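PDB 1ON3: methylmalonyl-CoA carboxyltransferase 12S subunit from Propionibacterium freudenreichii, which catalyses transfer of the carboxyl group of methylmalonyl-CoA to the biotin of the 1.3S subunit, as the hexameric core of the transcarboxylase complex. Local coordinates for residues K466-E469 against Y470-F474; P492-T495 against R496-I499. One frame throughout, in Å; residues are numbered along the deposited sequence.

Contact 1. Residues K466-E469 against Y470-F474; sequences KIEE and YQNAF
Four successive i to i+4 backbone bonds tie residues 466-469 to 470-473 as one continuous alpha-helix, from Tyr-470 N on Lys-466 O at 2.8 Å to Ala-473 N on Glu-469 O, the last noticeably more bent, with an N-H...O angle of 134°. On one flank Glu-468 and Asn-472 repeat that spacing with their side chains. Asn-472 ND2 donates to Glu-468 OE2 over 2.8 Å; the acceptor lies close to the plane of the amide, whereas the amide nitrogen comes down on the carboxylate from above its plane, the two flat groups being turned 66° apart. A bend at chi2 curls the Glu-468 chain back, which brings its carboxylate to the next turn. The same OE2 forms a salt bridge with Lys-7 of a third subunit, so one oxygen is shared between an intrahelical amide and an intersubunit charge. This is the classic i, i+4 side-chain pairing of a helix, here on helix 459-474 in the C-terminal carboxyltransferase half, at a junction of three subunits. On another flank Lys-466 NZ reaches both carboxylate oxygens of Glu-469, an i, i+3 salt bridge whose two hydrogen bonds are weak, with OE2 at 3.3 Å from NZ. Glu-465 brings a second carboxylate close to that of Glu-469, a like-charge pair that the ammonium of Lys-466 probably helps to offset. Tyr-470 swings its ring away from the preceding turn, CG anti to the backbone N (chi1 -166°), to lie on Ala-441 and Ala-444 of helix 441-448, and its OH is hydrogen-bonded to Ile-144 O of a second subunit. Against one face of this ring sits Phe-474 CD2, 3.5 Å above the plane and displaced toward the rim, while Tyr-470 CE1 lies at the edge of the Phe-474 ring.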
# COMPACT_ATOMS: atom_id res chain seq x y z
N LYS E 466 -59.78 -0.78 3.43
CA LYS E 466 -58.43 -0.87 4.00
C LYS E 466 -57.38 -1.30 2.98
O LYS E 466 -56.26 -0.80 2.99
CB LYS E 466 -58.44 -1.83 5.19
CG LYS E 466 -59.20 -1.28 6.38
CD LYS E 466 -58.59 0.06 6.79
CE LYS E 466 -59.34 0.70 7.94
NZ LYS E 466 -58.67 1.96 8.40
N ILE E 467 -57.75 -2.23 2.11
CA ILE E 467 -56.84 -2.69 1.09
C ILE E 467 -56.50 -1.51 0.19
O ILE E 467 -55.33 -1.29 -0.16
CB ILE E 467 -57.48 -3.82 0.26
CG1 ILE E 467 -57.49 -5.10 1.10
CG2 ILE E 467 -56.72 -4.00 -1.06
CD1 ILE E 467 -58.20 -6.26 0.46
N GLU E 468 -57.52 -0.74 -0.16
CA GLU E 468 -57.36 0.45 -1.00
C GLU E 468 -56.43 1.43 -0.30
O GLU E 468 -55.52 1.98 -0.91
CB GLU E 468 -58.74 1.08 -1.23
CG GLU E 468 -58.78 2.28 -2.17
CD GLU E 468 -58.25 1.98 -3.56
OE1 GLU E 468 -58.33 0.82 -4.01
OE2 GLU E 468 -57.77 2.93 -4.22
N GLU E 469 -56.68 1.64 1.00
CA GLU E 469 -55.88 2.53 1.83
C GLU E 469 -54.41 2.14 1.86
O GLU E 469 -53.53 2.98 1.67
CB GLU E 469 -56.40 2.51 3.27
CG GLU E 469 -57.68 3.29 3.51
CD GLU E 469 -58.07 3.30 4.98
OE1 GLU E 469 -57.20 3.59 5.83
OE2 GLU E 469 -59.25 3.04 5.29
N TYR E 470 -54.16 0.86 2.11
CA TYR E 470 -52.80 0.32 2.17
C TYR E 470 -52.10 0.47 0.82
O TYR E 470 -50.98 0.95 0.74
CB TYR E 470 -52.84 -1.15 2.58
CG TYR E 470 -51.50 -1.72 3.01
CD1 TYR E 470 -51.02 -1.55 4.31
CD2 TYR E 470 -50.70 -2.43 2.10
CE1 TYR E 470 -49.78 -2.07 4.71
CE2 TYR E 470 -49.46 -2.95 2.48
CZ TYR E 470 -49.00 -2.77 3.79
OH TYR E 470 -47.77 -3.28 4.16
N GLN E 471 -52.79 0.04 -0.24
CA GLN E 471 -52.26 0.12 -1.59
C GLN E 471 -51.80 1.54 -1.94
O GLN E 471 -50.68 1.75 -2.43
CB GLN E 471 -53.34 -0.32 -2.58
CG GLN E 471 -52.97 -0.23 -4.06
CD GLN E 471 -51.94 -1.27 -4.47
OE1 GLN E 471 -51.92 -2.39 -3.96
NE2 GLN E 471 -51.09 -0.91 -5.43
N ASN E 472 -52.66 2.51 -1.67
CA ASN E 472 -52.35 3.90 -1.98
C ASN E 472 -51.35 4.53 -1.03
O ASN E 472 -50.68 5.48 -1.40
CB ASN E 472 -53.63 4.74 -1.99
CG ASN E 472 -54.61 4.30 -3.05
OD1 ASN E 472 -54.23 4.01 -4.18
ND2 ASN E 472 -55.89 4.25 -2.69
N ALA E 473 -51.27 4.01 0.19
CA ALA E 473 -50.35 4.57 1.17
C ALA E 473 -48.91 4.10 0.98
O ALA E 473 -47.97 4.83 1.31
CB ALA E 473 -50.83 4.23 2.58
N PHE E 474 -48.73 2.90 0.44
CA PHE E 474 -47.38 2.34 0.28
C PHE E 474 -46.97 1.84 -1.10
O PHE E 474 -45.85 2.11 -1.54
CB PHE E 474 -47.18 1.14 1.21
CG PHE E 474 -47.15 1.47 2.67
CD1 PHE E 474 -46.31 2.46 3.17
CD2 PHE E 474 -47.92 0.73 3.57
CE1 PHE E 474 -46.23 2.71 4.54
CE2 PHE E 474 -47.85 0.97 4.94
CZ PHE E 474 -47.00 1.97 5.43

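Contact 2. Residues P492-T495 against R496-I499; sequences PADT and RRKI
Thr-495 lays its methyl group alongside the end of Ile-499 one turn later, CG2 meeting CD1 at 3.6 Å, and both side chains point the same way, onto Ile-299 of helix 293-299. Lying beside the backbone N (chi1 -57°), Thr-495 OG1 turns back instead and donates to Pro-492 O over 2.7 Å. Pro-492 O also receives Thr-495 N, at 3.1 Å and from the same face of its plane, so two donors of one residue grip a single oxygen. A glycine here would probably leave Pro-492 O with the backbone donor alone of these two and open a gap beside Ile-499 CD1. On a different flank Asp-494 and Arg-497 run side by side, their carboxylate and guanidinium planes 59° apart. Their direct salt bridge is long, Asp-494 OD2 to Arg-497 NH2 3.7 Å, and two waters bridge the pair, both at Asp-494 OD1; one accepts from Arg-497 NE, the other donates to OD1 and accepts from Arg-497 NH2. The aliphatic part of Lys-498 adds to this cluster, its CD lying 4.0 Å from Asp-494 CB. A further water joins Ala-493 O to Arg-496 N, while the guanidinium of Arg-496 is held by Asp-301, Ile-299 and Asp-271. Backbone bonds Lys-498 N to Asp-494 O and Ile-499 N to Thr-495 O complete a helix start in which a short 3-10 turn leads into helix 495-505, Asp-494 being the N-cap residue without a side-chain capping bond.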
# COMPACT_ATOMS: atom_id res chain seq x y z
N PRO E 492 -42.10 4.85 -19.25
CA PRO E 492 -41.41 3.65 -19.74
C PRO E 492 -40.64 3.91 -21.03
O PRO E 492 -39.60 3.31 -21.29
CB PRO E 492 -42.55 2.65 -19.94
CG PRO E 492 -43.54 3.06 -18.87
CD PRO E 492 -43.51 4.57 -18.93
N ALA E 493 -41.16 4.83 -21.84
CA ALA E 493 -40.54 5.16 -23.11
C ALA E 493 -39.12 5.72 -22.99
O ALA E 493 -38.35 5.64 -23.95
CB ALA E 493 -41.42 6.17 -23.89
N ASP E 494 -38.77 6.28 -21.83
CA ASP E 494 -37.44 6.86 -21.61
C ASP E 494 -36.45 5.91 -20.92
O ASP E 494 -35.36 6.33 -20.55
CB ASP E 494 -37.54 8.14 -20.76
CG ASP E 494 -38.47 9.19 -21.36
OD1 ASP E 494 -38.47 9.37 -22.59
OD2 ASP E 494 -39.18 9.87 -20.59
N THR E 495 -36.84 4.65 -20.72
CA THR E 495 -35.97 3.70 -20.03
C THR E 495 -34.53 3.65 -20.54
O THR E 495 -33.59 3.79 -19.74
CB THR E 495 -36.58 2.29 -20.08
OG1 THR E 495 -37.89 2.34 -19.49
CG2 THR E 495 -35.72 1.29 -19.28
N ARG E 496 -34.33 3.47 -21.84
CA ARG E 496 -32.97 3.42 -22.37
C ARG E 496 -32.19 4.67 -22.00
O ARG E 496 -31.05 4.58 -21.53
CB ARG E 496 -33.00 3.25 -23.89
CG ARG E 496 -31.61 3.08 -24.53
CD ARG E 496 -31.74 2.78 -26.01
NE ARG E 496 -30.57 3.18 -26.79
CZ ARG E 496 -29.42 2.52 -26.84
NH1 ARG E 496 -29.25 1.39 -26.15
NH2 ARG E 496 -28.43 2.99 -27.60
N ARG E 497 -32.78 5.85 -22.19
CA ARG E 497 -32.08 7.08 -21.83
C ARG E 497 -31.71 7.13 -20.35
O ARG E 497 -30.59 7.48 -20.00
CB ARG E 497 -32.92 8.31 -22.18
CG ARG E 497 -32.28 9.63 -21.81
CD ARG E 497 -32.99 10.79 -22.50
NE ARG E 497 -34.36 10.97 -22.04
CZ ARG E 497 -34.69 11.58 -20.90
NH1 ARG E 497 -33.76 12.07 -20.12
NH2 ARG E 497 -35.97 11.70 -20.56
N LYS E 498 -32.65 6.81 -19.47
CA LYS E 498 -32.33 6.86 -18.04
C LYS E 498 -31.18 5.90 -17.68
O LYS E 498 -30.28 6.25 -16.92
CB LYS E 498 -33.57 6.56 -17.19
CG LYS E 498 -34.34 7.82 -16.73
CD LYS E 498 -34.73 8.70 -17.91
CE LYS E 498 -35.55 9.92 -17.48
NZ LYS E 498 -34.83 10.83 -16.52
N ILE E 499 -31.20 4.69 -18.24
CA ILE E 499 -30.14 3.71 -17.98
C ILE E 499 -28.81 4.21 -18.55
O ILE E 499 -27.76 4.11 -17.91
CB ILE E 499 -30.49 2.34 -18.62
CG1 ILE E 499 -31.70 1.72 -17.92
CG2 ILE E 499 -29.28 1.40 -18.55
CD1 ILE E 499 -32.24 0.47 -18.62
O HOH W 1 -36.17 4.06 -24.02
O HOH W 2 -35.83 9.30 -23.64
O HOH W 3 -37.82 12.13 -22.84

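Contact 1 closes before contact 2 opens: residues 466-474 lie in the later part of helix 459-474, and residues 492-499 start helix 495-505 after strand 488-489, the outermost strand at one end of the second seven-stranded sheet. Their centres are 28 Å apart and their nearest atoms about 16 Å, so they do not touch, yet both meet the third subunit. Contact 1 is the one near substrate: the side chain of Tyr-470 is about 8 Å from bound methylmalonyl-CoA and about 10 Å from methylmalonic acid, and its partner Ile-144 of the second subunit belongs to a residue set lining a methylmalonyl-CoA pocket. Contact 2 instead joins the helix start to helix 293-299.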